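Local coordinates for protein split-Soret cytochrome c (Desulfovibrio desulfuricans, PDB 1H21) that is a dimeric electron-transport cytochrome that binds two heme c groups and probably a [2Fe-2S] cluster per subunit and may take part in sulfate reduction, at residues L98-K103 against N187-Q192; H106-E111 against A183-T188; Q131-D136 against T163-S168. One frame throughout, in Å; residues are numbered along the deposited sequence.

Interaction 1 of 3, residues L98-K103 against N187-Q192; sequences LFWGRK and NTKIDQ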
ATOM      1  N   LEU A  98      -5.487 -12.927  -6.625  1.00 28.45           N
ATOM      2  CA  LEU A  98      -6.765 -13.378  -7.162  1.00 28.68           C
ATOM      3  C   LEU A  98      -6.637 -14.829  -7.644  1.00 31.14           C
ATOM      4  O   LEU A  98      -7.636 -15.561  -7.764  1.00 29.04           O
ATOM      5  CB  LEU A  98      -7.174 -12.508  -8.337  1.00 22.63           C
ATOM      6  CG  LEU A  98      -7.521 -11.084  -7.925  1.00 27.54           C
ATOM      7  CD1 LEU A  98      -7.777 -10.258  -9.170  1.00 25.05           C
ATOM      8  CD2 LEU A  98      -8.749 -11.063  -6.980  1.00 22.42           C
ATOM      9  N   PHE A  99      -5.391 -15.242  -7.864  1.00 30.24           N
ATOM     10  CA  PHE A  99      -5.096 -16.563  -8.366  1.00 31.95           C
ATOM     11  C   PHE A  99      -4.259 -17.450  -7.435  1.00 37.01           C
ATOM     12  O   PHE A  99      -4.502 -18.663  -7.345  1.00 39.05           O
ATOM     13  CB  PHE A  99      -4.402 -16.436  -9.722  1.00 29.07           C
ATOM     14  CG  PHE A  99      -5.014 -15.399 -10.625  1.00 30.35           C
ATOM     15  CD1 PHE A  99      -4.406 -14.156 -10.784  1.00 29.56           C
ATOM     16  CD2 PHE A  99      -6.212 -15.648 -11.291  1.00 30.57           C
ATOM     17  CE1 PHE A  99      -4.986 -13.163 -11.599  1.00 29.97           C
ATOM     18  CE2 PHE A  99      -6.803 -14.668 -12.104  1.00 32.75           C
ATOM     19  CZ  PHE A  99      -6.185 -13.418 -12.259  1.00 30.63           C
ATOM     20  N   TRP A 100      -3.291 -16.862  -6.734  1.00 35.41           N
ATOM     21  CA  TRP A 100      -2.420 -17.645  -5.858  1.00 34.19           C
ATOM     22  C   TRP A 100      -2.376 -17.148  -4.424  1.00 32.81           C
ATOM     23  O   TRP A 100      -2.674 -16.000  -4.149  1.00 38.09           O
ATOM     24  CB  TRP A 100      -0.997 -17.652  -6.417  1.00 35.13           C
ATOM     25  CG  TRP A 100      -0.914 -18.177  -7.796  1.00 39.50           C
ATOM     26  CD1 TRP A 100      -0.881 -19.488  -8.159  1.00 41.79           C
ATOM     27  CD2 TRP A 100      -0.905 -17.416  -9.023  1.00 41.45           C
ATOM     28  NE1 TRP A 100      -0.869 -19.600  -9.527  1.00 43.08           N
ATOM     29  CE2 TRP A 100      -0.883 -18.349 -10.088  1.00 42.20           C
ATOM     30  CE3 TRP A 100      -0.928 -16.047  -9.324  1.00 40.96           C
ATOM     31  CZ2 TRP A 100      -0.879 -17.957 -11.450  1.00 35.10           C
ATOM     32  CZ3 TRP A 100      -0.927 -15.652 -10.675  1.00 39.21           C
ATOM     33  CH2 TRP A 100      -0.906 -16.614 -11.721  1.00 37.24           C
ATOM     34  N   GLY A 101      -1.964 -18.012  -3.513  1.00 32.10           N
ATOM     35  CA  GLY A 101      -1.876 -17.610  -2.128  1.00 32.58           C
ATOM     36  C   GLY A 101      -0.492 -17.156  -1.709  1.00 34.26           C
ATOM     37  O   GLY A 101       0.488 -17.287  -2.444  1.00 36.92           O
ATOM     38  N   ARG A 102      -0.445 -16.602  -0.512  1.00 37.01           N
ATOM     39  CA  ARG A 102       0.741 -16.104   0.180  1.00 37.36           C
ATOM     40  C   ARG A 102       2.076 -16.775  -0.188  1.00 37.85           C
ATOM     41  O   ARG A 102       2.920 -16.133  -0.808  1.00 39.45           O
ATOM     42  CB  ARG A 102       0.451 -16.245   1.671  1.00 37.11           C
ATOM     43  CG  ARG A 102       1.385 -15.664   2.638  1.00 33.73           C
ATOM     44  CD  ARG A 102       0.645 -15.435   3.953  1.00 34.37           C
ATOM     45  NE  ARG A 102       0.581 -16.576   4.873  1.00 30.90           N
ATOM     46  CZ  ARG A 102      -0.556 -17.161   5.277  1.00 32.09           C
ATOM     47  NH1 ARG A 102      -1.722 -16.732   4.826  1.00 29.57           N
ATOM     48  NH2 ARG A 102      -0.542 -18.135   6.191  1.00 31.19           N
ATOM     49  N   LYS A 103       2.249 -18.055   0.140  1.00 36.68           N
ATOM     50  CA  LYS A 103       3.512 -18.754  -0.166  1.00 37.51           C
ATOM     51  C   LYS A 103       3.976 -18.606  -1.621  1.00 36.60           C
ATOM     52  O   LYS A 103       5.157 -18.378  -1.895  1.00 37.56           O
ATOM     53  CB  LYS A 103       3.416 -20.249   0.169  1.00 38.49           C
ATOM     54  CG  LYS A 103       3.588 -20.596   1.648  1.00 44.66           C
ATOM     55  N   ASN A 187       2.785 -14.429 -16.609  1.00 38.76           N
ATOM     56  CA  ASN A 187       3.014 -15.407 -17.670  1.00 35.76           C
ATOM     57  C   ASN A 187       3.990 -16.469 -17.194  1.00 37.28           C
ATOM     58  O   ASN A 187       3.685 -17.667 -17.225  1.00 39.62           O
ATOM     59  CB  ASN A 187       3.581 -14.734 -18.917  1.00 36.05           C
ATOM     60  CG  ASN A 187       2.541 -13.949 -19.676  1.00 37.55           C
ATOM     61  OD1 ASN A 187       1.331 -14.127 -19.486  1.00 39.77           O
ATOM     62  ND2 ASN A 187       3.006 -13.078 -20.568  1.00 38.48           N
ATOM     63  N   THR A 188       5.139 -16.030 -16.696  1.00 32.45           N
ATOM     64  CA  THR A 188       6.135 -16.968 -16.216  1.00 33.98           C
ATOM     65  C   THR A 188       5.590 -17.860 -15.094  1.00 34.36           C
ATOM     66  O   THR A 188       5.915 -19.043 -15.033  1.00 37.53           O
ATOM     67  CB  THR A 188       7.425 -16.210 -15.819  1.00 35.08           C
ATOM     68  OG1 THR A 188       7.843 -15.423 -16.941  1.00 35.44           O
ATOM     69  CG2 THR A 188       8.561 -17.158 -15.428  1.00 32.05           C
ATOM     70  N   LYS A 189       4.727 -17.318 -14.240  1.00 36.67           N
ATOM     71  CA  LYS A 189       4.144 -18.110 -13.141  1.00 39.62           C
ATOM     72  C   LYS A 189       3.238 -19.225 -13.700  1.00 38.96           C
ATOM     73  O   LYS A 189       3.288 -20.386 -13.266  1.00 35.35           O
ATOM     74  CB  LYS A 189       3.335 -17.202 -12.189  1.00 37.70           C
ATOM     75  CG  LYS A 189       2.540 -17.929 -11.100  1.00 28.21           C
ATOM     76  CD  LYS A 189       3.451 -18.781 -10.227  1.00 28.82           C
ATOM     77  CE  LYS A 189       2.676 -19.396  -9.084  1.00 27.22           C
ATOM     78  NZ  LYS A 189       3.524 -20.212  -8.191  1.00 21.88           N
ATOM     79  N   ILE A 190       2.399 -18.849 -14.654  1.00 39.17           N
ATOM     80  CA  ILE A 190       1.503 -19.797 -15.275  1.00 42.16           C
ATOM     81  C   ILE A 190       2.324 -20.937 -15.887  1.00 47.31           C
ATOM     82  O   ILE A 190       1.923 -22.106 -15.782  1.00 51.63           O
ATOM     83  CB  ILE A 190       0.628 -19.130 -16.371  1.00 41.56           C
ATOM     84  CG1 ILE A 190      -0.308 -18.071 -15.760  1.00 41.82           C
ATOM     85  CG2 ILE A 190      -0.198 -20.177 -17.074  1.00 40.98           C
ATOM     86  CD1 ILE A 190      -1.290 -17.408 -16.759  1.00 41.07           C
ATOM     87  N   ASP A 191       3.467 -20.600 -16.508  1.00 45.80           N
ATOM     88  CA  ASP A 191       4.357 -21.597 -17.134  1.00 42.64           C
ATOM     89  C   ASP A 191       5.109 -22.477 -16.161  1.00 44.39           C
ATOM     90  O   ASP A 191       5.039 -23.707 -16.238  1.00 47.40           O
ATOM     91  CB  ASP A 191       5.380 -20.934 -18.056  1.00 43.41           C
ATOM     92  CG  ASP A 191       4.762 -20.386 -19.337  1.00 49.56           C
ATOM     93  OD1 ASP A 191       3.667 -20.864 -19.755  1.00 49.51           O
ATOM     94  OD2 ASP A 191       5.367 -19.454 -19.929  1.00 50.03           O
ATOM     95  N   GLN A 192       5.821 -21.857 -15.229  1.00 45.30           N
ATOM     96  CA  GLN A 192       6.604 -22.611 -14.259  1.00 42.65           C
ATOM     97  C   GLN A 192       5.853 -23.191 -13.059  1.00 42.01           C
ATOM     98  O   GLN A 192       6.479 -23.784 -12.178  1.00 44.39           O
ATOM     99  CB  GLN A 192       7.797 -21.791 -13.789  1.00 44.14           C
ATOM    100  CG  GLN A 192       8.723 -21.368 -14.908  1.00 49.51           C
ATOM    101  CD  GLN A 192       9.825 -20.414 -14.447  1.00 56.63           C
ATOM    102  OE1 GLN A 192       9.863 -19.961 -13.280  1.00 56.26           O
ATOM    103  NE2 GLN A 192      10.728 -20.090 -15.373  1.00 59.29           N
TER

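Interaction 2 of 3, residues H106-E111 against A183-T188; sequences HPMVNE and AEIINT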
ATOM      1  N   HIS A 106       4.720 -14.611  -2.830  1.00 31.98           N
ATOM      2  CA  HIS A 106       5.940 -14.009  -2.307  1.00 35.33           C
ATOM      3  C   HIS A 106       7.064 -13.814  -3.334  1.00 38.87           C
ATOM      4  O   HIS A 106       7.478 -12.684  -3.573  1.00 40.88           O
ATOM      5  CB  HIS A 106       6.457 -14.782  -1.083  1.00 38.85           C
ATOM      6  CG  HIS A 106       7.500 -14.033  -0.302  1.00 54.07           C
ATOM      7  ND1 HIS A 106       7.477 -12.661  -0.153  1.00 59.82           N
ATOM      8  CD2 HIS A 106       8.579 -14.464   0.397  1.00 60.73           C
ATOM      9  CE1 HIS A 106       8.490 -12.279   0.602  1.00 59.59           C
ATOM     10  NE2 HIS A 106       9.173 -13.355   0.949  1.00 63.15           N
ATOM     11  N   PRO A 107       7.566 -14.895  -3.971  1.00 41.63           N
ATOM     12  CA  PRO A 107       8.650 -14.665  -4.935  1.00 37.25           C
ATOM     13  C   PRO A 107       8.235 -13.816  -6.127  1.00 37.67           C
ATOM     14  O   PRO A 107       9.071 -13.113  -6.695  1.00 38.56           O
ATOM     15  CB  PRO A 107       9.070 -16.087  -5.330  1.00 39.02           C
ATOM     16  CG  PRO A 107       7.796 -16.876  -5.203  1.00 38.29           C
ATOM     17  CD  PRO A 107       7.250 -16.340  -3.884  1.00 44.10           C
ATOM     18  N   MET A 108       6.948 -13.837  -6.473  1.00 34.64           N
ATOM     19  CA  MET A 108       6.457 -13.037  -7.602  1.00 34.63           C
ATOM     20  C   MET A 108       6.561 -11.535  -7.267  1.00 33.88           C
ATOM     21  O   MET A 108       7.045 -10.744  -8.061  1.00 36.18           O
ATOM     22  CB  MET A 108       4.998 -13.399  -7.934  1.00 36.43           C
ATOM     23  CG  MET A 108       4.754 -14.868  -8.313  1.00 29.86           C
ATOM     24  SD  MET A 108       2.987 -15.206  -8.697  1.00 30.31           S
ATOM     25  CE  MET A 108       2.733 -14.143 -10.072  1.00 26.10           C
ATOM     26  N   VAL A 109       6.094 -11.149  -6.086  1.00 33.17           N
ATOM     27  CA  VAL A 109       6.154  -9.758  -5.659  1.00 31.49           C
ATOM     28  C   VAL A 109       7.618  -9.363  -5.409  1.00 32.41           C
ATOM     29  O   VAL A 109       8.008  -8.213  -5.646  1.00 32.62           O
ATOM     30  CB  VAL A 109       5.319  -9.550  -4.372  1.00 32.07           C
ATOM     31  CG1 VAL A 109       5.535  -8.157  -3.779  1.00 27.22           C
ATOM     32  CG2 VAL A 109       3.861  -9.785  -4.686  1.00 28.81           C
ATOM     33  N   ASN A 110       8.434 -10.313  -4.957  1.00 28.63           N
ATOM     34  CA  ASN A 110       9.838 -10.023  -4.707  1.00 30.48           C
ATOM     35  C   ASN A 110      10.519  -9.608  -5.999  1.00 32.90           C
ATOM     36  O   ASN A 110      11.326  -8.675  -6.012  1.00 33.93           O
ATOM     37  CB  ASN A 110      10.566 -11.231  -4.116  1.00 32.19           C
ATOM     38  CG  ASN A 110      10.300 -11.407  -2.631  1.00 34.93           C
ATOM     39  OD1 ASN A 110       9.721 -10.539  -1.978  1.00 35.18           O
ATOM     40  ND2 ASN A 110      10.735 -12.534  -2.085  1.00 33.15           N
ATOM     41  N   GLU A 111      10.191 -10.301  -7.086  1.00 32.64           N
ATOM     42  CA  GLU A 111      10.776  -9.983  -8.380  1.00 34.61           C
ATOM     43  C   GLU A 111      10.258  -8.635  -8.881  1.00 34.48           C
ATOM     44  O   GLU A 111      11.033  -7.781  -9.328  1.00 36.80           O
ATOM     45  CB  GLU A 111      10.479 -11.088  -9.409  1.00 38.56           C
ATOM     46  CG  GLU A 111      10.582 -10.605 -10.847  1.00 43.75           C
ATOM     47  CD  GLU A 111      11.131 -11.628 -11.802  1.00 48.29           C
ATOM     48  OE1 GLU A 111      11.574 -12.708 -11.359  1.00 51.35           O
ATOM     49  OE2 GLU A 111      11.134 -11.328 -13.020  1.00 56.02           O
ATOM     50  N   ALA A 183       2.937  -8.368 -15.915  1.00 32.92           N
ATOM     51  CA  ALA A 183       2.373  -9.242 -16.934  1.00 33.26           C
ATOM     52  C   ALA A 183       3.372 -10.363 -17.212  1.00 34.19           C
ATOM     53  O   ALA A 183       3.022 -11.539 -17.117  1.00 35.06           O
ATOM     54  CB  ALA A 183       2.061  -8.461 -18.209  1.00 31.26           C
ATOM     55  N   GLU A 184       4.636 -10.013 -17.445  1.00 32.73           N
ATOM     56  CA  GLU A 184       5.646 -11.036 -17.704  1.00 33.23           C
ATOM     57  C   GLU A 184       5.765 -12.028 -16.564  1.00 33.74           C
ATOM     58  O   GLU A 184       5.912 -13.227 -16.781  1.00 39.69           O
ATOM     59  CB  GLU A 184       6.997 -10.406 -17.953  1.00 35.95           C
ATOM     60  CG  GLU A 184       7.040  -9.516 -19.173  1.00 39.69           C
ATOM     61  CD  GLU A 184       8.460  -9.180 -19.570  1.00 45.80           C
ATOM     62  OE1 GLU A 184       9.345  -9.153 -18.679  1.00 50.65           O
ATOM     63  OE2 GLU A 184       8.703  -8.967 -20.776  1.00 51.46           O
ATOM     64  N   ILE A 185       5.704 -11.528 -15.344  1.00 34.72           N
ATOM     65  CA  ILE A 185       5.789 -12.378 -14.167  1.00 32.94           C
ATOM     66  C   ILE A 185       4.584 -13.328 -14.119  1.00 30.72           C
ATOM     67  O   ILE A 185       4.731 -14.522 -13.815  1.00 27.57           O
ATOM     68  CB  ILE A 185       5.824 -11.513 -12.881  1.00 31.24           C
ATOM     69  CG1 ILE A 185       7.101 -10.683 -12.858  1.00 32.43           C
ATOM     70  CG2 ILE A 185       5.765 -12.393 -11.640  1.00 34.65           C
ATOM     71  CD1 ILE A 185       7.117  -9.618 -11.787  1.00 35.50           C
ATOM     72  N   ILE A 186       3.397 -12.805 -14.406  1.00 28.68           N
ATOM     73  CA  ILE A 186       2.210 -13.652 -14.375  1.00 34.29           C
ATOM     74  C   ILE A 186       2.401 -14.786 -15.383  1.00 37.61           C
ATOM     75  O   ILE A 186       2.261 -15.962 -15.033  1.00 37.71           O
ATOM     76  CB  ILE A 186       0.913 -12.866 -14.683  1.00 33.68           C
ATOM     77  CG1 ILE A 186       0.503 -12.034 -13.452  1.00 31.68           C
ATOM     78  CG2 ILE A 186      -0.212 -13.829 -15.106  1.00 23.84           C
ATOM     79  CD1 ILE A 186      -0.534 -10.947 -13.756  1.00 32.36           C
ATOM     80  N   ASN A 187       2.785 -14.429 -16.609  1.00 38.76           N
ATOM     81  CA  ASN A 187       3.014 -15.407 -17.670  1.00 35.76           C
ATOM     82  C   ASN A 187       3.990 -16.469 -17.194  1.00 37.28           C
ATOM     83  O   ASN A 187       3.685 -17.667 -17.225  1.00 39.62           O
ATOM     84  CB  ASN A 187       3.581 -14.734 -18.917  1.00 36.05           C
ATOM     85  CG  ASN A 187       2.541 -13.949 -19.676  1.00 37.55           C
ATOM     86  OD1 ASN A 187       1.331 -14.127 -19.486  1.00 39.77           O
ATOM     87  ND2 ASN A 187       3.006 -13.078 -20.568  1.00 38.48           N
ATOM     88  N   THR A 188       5.139 -16.030 -16.696  1.00 32.45           N
ATOM     89  CA  THR A 188       6.135 -16.968 -16.216  1.00 33.98           C
ATOM     90  C   THR A 188       5.590 -17.860 -15.094  1.00 34.36           C
ATOM     91  O   THR A 188       5.915 -19.043 -15.033  1.00 37.53           O
ATOM     92  CB  THR A 188       7.425 -16.210 -15.819  1.00 35.08           C
ATOM     93  OG1 THR A 188       7.843 -15.423 -16.941  1.00 35.44           O
ATOM     94  CG2 THR A 188       8.561 -17.158 -15.428  1.00 32.05           C
TER

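Interaction 3 of 3, residues Q131-D136 against T163-S168; sequences QGVKGD and TSKQRS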
ATOM      1  N   GLN A 131      -0.797  11.723 -23.091  1.00 50.42           N
ATOM      2  CA  GLN A 131      -1.883  12.563 -22.608  1.00 48.37           C
ATOM      3  C   GLN A 131      -1.428  13.689 -21.694  1.00 48.85           C
ATOM      4  O   GLN A 131      -2.226  14.579 -21.379  1.00 51.22           O
ATOM      5  CB  GLN A 131      -2.959  11.719 -21.935  1.00 49.20           C
ATOM      6  CG  GLN A 131      -3.595  10.700 -22.871  1.00 46.57           C
ATOM      7  CD  GLN A 131      -4.795  10.042 -22.251  1.00 47.45           C
ATOM      8  OE1 GLN A 131      -4.909   8.803 -22.270  1.00 42.68           O
ATOM      9  NE2 GLN A 131      -5.715  10.866 -21.685  1.00 43.43           N
ATOM     10  N   GLY A 132      -0.176  13.630 -21.236  1.00 46.38           N
ATOM     11  CA  GLY A 132       0.361  14.672 -20.372  1.00 45.95           C
ATOM     12  C   GLY A 132       1.282  15.577 -21.158  1.00 46.57           C
ATOM     13  O   GLY A 132       0.916  16.711 -21.465  1.00 49.25           O
ATOM     14  N   VAL A 133       2.502  15.109 -21.403  1.00 47.59           N
ATOM     15  CA  VAL A 133       3.485  15.838 -22.198  1.00 49.33           C
ATOM     16  C   VAL A 133       4.145  14.845 -23.164  1.00 54.12           C
ATOM     17  O   VAL A 133       4.522  13.725 -22.776  1.00 56.04           O
ATOM     18  CB  VAL A 133       4.569  16.524 -21.339  1.00 47.42           C
ATOM     19  CG1 VAL A 133       3.946  17.433 -20.322  1.00 46.23           C
ATOM     20  CG2 VAL A 133       5.508  15.491 -20.697  1.00 49.41           C
ATOM     21  N   LYS A 134       4.214  15.235 -24.433  1.00 55.32           N
ATOM     22  CA  LYS A 134       4.802  14.392 -25.458  1.00 56.15           C
ATOM     23  C   LYS A 134       6.304  14.527 -25.333  1.00 54.08           C
ATOM     24  O   LYS A 134       6.787  15.575 -24.879  1.00 50.17           O
ATOM     25  CB  LYS A 134       4.342  14.872 -26.836  1.00 61.70           C
ATOM     26  CG  LYS A 134       3.446  13.880 -27.590  1.00 72.09           C
ATOM     27  CD  LYS A 134       2.649  14.608 -28.677  1.00 76.58           C
ATOM     28  CE  LYS A 134       1.562  15.504 -28.091  1.00 77.61           C
ATOM     29  NZ  LYS A 134       1.178  16.577 -29.082  1.00 77.99           N
ATOM     30  N   GLY A 135       7.039  13.457 -25.636  1.00 54.55           N
ATOM     31  CA  GLY A 135       8.481  13.589 -25.569  1.00 55.41           C
ATOM     32  C   GLY A 135       9.358  12.549 -24.921  1.00 55.95           C
ATOM     33  O   GLY A 135       9.099  11.336 -25.008  1.00 58.84           O
ATOM     34  N   ASP A 136      10.407  13.059 -24.280  1.00 53.81           N
ATOM     35  CA  ASP A 136      11.413  12.257 -23.602  1.00 54.89           C
ATOM     36  C   ASP A 136      11.435  12.632 -22.147  1.00 52.92           C
ATOM     37  O   ASP A 136      11.172  13.786 -21.806  1.00 54.18           O
ATOM     38  CB  ASP A 136      12.796  12.568 -24.172  1.00 59.82           C
ATOM     39  CG  ASP A 136      13.244  11.551 -25.195  1.00 61.65           C
ATOM     40  OD1 ASP A 136      12.711  11.579 -26.324  1.00 59.13           O
ATOM     41  OD2 ASP A 136      14.119  10.719 -24.866  1.00 63.72           O
ATOM     42  N   THR A 163       4.497  18.942  -9.251  1.00 54.29           N
ATOM     43  CA  THR A 163       3.229  19.462  -9.739  1.00 53.15           C
ATOM     44  C   THR A 163       3.246  19.507 -11.281  1.00 53.46           C
ATOM     45  O   THR A 163       2.200  19.615 -11.920  1.00 55.74           O
ATOM     46  CB  THR A 163       3.067  20.914  -9.141  1.00 53.62           C
ATOM     47  OG1 THR A 163       1.841  21.011  -8.413  1.00 53.27           O
ATOM     48  CG2 THR A 163       3.185  22.030 -10.231  1.00 50.80           C
ATOM     49  N   SER A 164       4.447  19.461 -11.857  1.00 52.58           N
ATOM     50  CA  SER A 164       4.651  19.541 -13.302  1.00 52.83           C
ATOM     51  C   SER A 164       3.898  18.485 -14.076  1.00 52.67           C
ATOM     52  O   SER A 164       3.643  17.388 -13.559  1.00 51.73           O
ATOM     53  CB  SER A 164       6.148  19.416 -13.619  1.00 56.07           C
ATOM     54  OG  SER A 164       6.416  19.671 -14.987  1.00 65.57           O
ATOM     55  N   LYS A 165       3.593  18.805 -15.336  1.00 53.70           N
ATOM     56  CA  LYS A 165       2.896  17.865 -16.223  1.00 51.85           C
ATOM     57  C   LYS A 165       3.823  16.695 -16.501  1.00 48.45           C
ATOM     58  O   LYS A 165       3.385  15.586 -16.817  1.00 46.04           O
ATOM     59  CB  LYS A 165       2.513  18.537 -17.536  1.00 50.02           C
ATOM     60  CG  LYS A 165       1.255  19.363 -17.443  1.00 56.20           C
ATOM     61  CD  LYS A 165       0.503  19.339 -18.767  1.00 61.87           C
ATOM     62  CE  LYS A 165      -0.815  20.093 -18.666  1.00 65.61           C
ATOM     63  NZ  LYS A 165      -1.703  19.800 -19.827  1.00 68.21           N
ATOM     64  N   GLN A 166       5.115  16.958 -16.369  1.00 47.71           N
ATOM     65  CA  GLN A 166       6.128  15.949 -16.588  1.00 46.99           C
ATOM     66  C   GLN A 166       6.084  14.834 -15.583  1.00 44.75           C
ATOM     67  O   GLN A 166       6.166  13.677 -15.955  1.00 45.96           O
ATOM     68  CB  GLN A 166       7.519  16.578 -16.550  1.00 49.90           C
ATOM     69  CG  GLN A 166       7.967  17.281 -17.807  1.00 50.98           C
ATOM     70  CD  GLN A 166       8.885  18.398 -17.467  1.00 53.84           C
ATOM     71  OE1 GLN A 166       8.447  19.413 -16.913  1.00 57.89           O
ATOM     72  NE2 GLN A 166      10.177  18.209 -17.709  1.00 56.39           N
ATOM     73  N   ARG A 167       5.964  15.164 -14.305  1.00 43.73           N
ATOM     74  CA  ARG A 167       5.970  14.097 -13.323  1.00 43.97           C
ATOM     75  C   ARG A 167       4.684  13.280 -13.353  1.00 43.08           C
ATOM     76  O   ARG A 167       4.690  12.089 -13.015  1.00 46.23           O
ATOM     77  CB  ARG A 167       6.396  14.581 -11.924  1.00 39.89           C
ATOM     78  CG  ARG A 167       5.308  15.029 -11.016  1.00 45.82           C
ATOM     79  CD  ARG A 167       4.763  13.910 -10.133  1.00 41.66           C
ATOM     80  NE  ARG A 167       3.320  14.098 -10.002  1.00 44.36           N
ATOM     81  CZ  ARG A 167       2.422  13.119 -10.012  1.00 48.33           C
ATOM     82  NH1 ARG A 167       2.810  11.848 -10.115  1.00 52.73           N
ATOM     83  NH2 ARG A 167       1.136  13.421 -10.068  1.00 49.64           N
ATOM     84  N   SER A 168       3.585  13.892 -13.785  1.00 39.52           N
ATOM     85  CA  SER A 168       2.346  13.147 -13.895  1.00 39.83           C
ATOM     86  C   SER A 168       2.444  12.291 -15.173  1.00 41.80           C
ATOM     87  O   SER A 168       1.833  11.233 -15.266  1.00 41.27           O
ATOM     88  CB  SER A 168       1.139  14.076 -13.936  1.00 41.91           C
ATOM     89  OG  SER A 168       1.022  14.726 -15.182  1.00 53.31           O
TER

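Interaction 1 of 3, residues L98-K103 against N187-Q192
The indole of W100 lies against the side chain of K189, near the C-terminal end of helix 165-192. The main contact is CH-pi. K189 CG sits over one face of the six-membered ring, 3.6 Å from the centroid of that W100 ring and 20° off its normal. The closest atom pair is K189 CG and W100 CZ2, at 3.4 Å.

The lysine chain then bends at chi2 (58°) and runs on across the same face toward the pyrrole part. There K189 CE comes within 3.6 Å of W100 NE1. The two side chains lie antiparallel along the face.

The second kind of contact is cation-pi. K189 NZ stands 4.8 Å from the centroid of the five-membered ring of W100, above its face. K189 NZ also forms a salt bridge with E104 and a hydrogen bond to G193 O.

Apolar packing completes the contact. I190 CG1 lies near the ring plane at the edge, 4.3 Å from W100 CH2. On the opposite face, F99 CB is 3.5 Å above the W100 ring, so the indole lies between F99 CB and the K189 chain.

No hydrogen bond joins the two segments. The contact ties the turn between helices 87-99 and 102-118 to helix 165-192. Its chemistry implies that carbon contacts lay the lysine along the indole, while the ammonium charge is probably balanced mainly by E104, with the ring face and G193 O as further partners.

Interaction 2 of 3, residues H106-E111 against A183-T188
The helical segments 106-111 and 183-188 pass each other with M108 and I185 nearest: the axes approach to 10.3 Å, run 150° apart in direction, and bring the CA atoms of M108 and I185 to 6.6 Å.

I185 points at the other helix and splits its two branches between two partners. Its CG2 meets M108. The terminal methyl of the methionine, CE, is 3.8 Å from I185 CG2, and M108 CB is 3.9 Å from the same I185 CG2. The methionine chain is straight to SD and then turns at chi3 (61°), which carries CE over toward the other helix. There M108 CE also comes 4.4 Å from I186 CA.

The near-antiparallel pair belongs to a subunit whose regular secondary structure is helix, with no strands. It joins the long helix 165-192 to helix 102-118. Helix 87-99 adds to the same packing, with F96 touching both M108 and I186.

The other branch of I185 faces E111. The glutamate CG lies 3.7 Å from I185 CD1, and the two chains lie alongside, pointing opposite ways. The carbon part of E111 makes the closest contact; E111 OE2 also lies beside I185 CG1, 4.1 Å away. The buried carboxylate has polar partners beyond the two segments: OE1 accepts from T199 N, and OE2 forms a salt bridge with K181. The lysine would probably stabilise the charged form.

On the far side of helix 106-111, H106 and N110 bond to S80 and W82 of the second subunit.

Interaction 3 of 3, residues Q131-D136 against T163-S168
V133 packs its two methyls on the first turn of helix 165-192. The close part is its CG1, which lies 3.3 Å from K165 CB. V133 CG1 also faces the backbone, 4.1 Å from Q166 N. CG1 stands anti to the carbonyl carbon (chi1 -56°), while CG2 is turned toward Q166. That second branch is looser: V133 CG2 is 4.2 Å from Q166 CG. Both pairs of side chains meet at an angle.

The outer side is open to solvent: the exposed K165 runs past G132 with a light contact, K165 CD 3.8 Å from G132 O. No hydrogen bond links the two segments directly. Instead E169 OE1, one turn further along the helix, accepts a hydrogen bond from V133 N and a weak one from G132 N.

S164 is the N-cap of the helix. Its OG accepts a weak bond from Q166 N and donates to Q166 OE1, 2.8 Å from S164 OG. This second bond ties the Q166 amide to the cap residue and would restrict its rotation. S168 OG donates to K165 O from above the carbonyl plane.

The Q166 side chain is about 10 Å from that of C171, a probable [2Fe-2S] ligand on the same helix. The motif is a serine N-cap, with a surface loop packed on the helix start.

Overall arrangement
Helix 165-192 takes part in all three contacts. Interactions 1 and 2 use its C-terminal half and are continuous, their centres about 7 Å apart and N187 and T188 common to both. M108 joins them: M108 SD lies 3.7 Å from K189 CG, and M108 CE 4.0 Å from W100 CZ3. Interaction 3 is at the other end of the helix, on the opposite side of the chain's centre. Its centre is about 34 Å from that of interaction 1 and about 29 Å from that of interaction 2. It is the one near a probable iron-sulfur ligand, C171. Interactions 1 and 2 lie away from the annotated sites. All three also touch the second subunit.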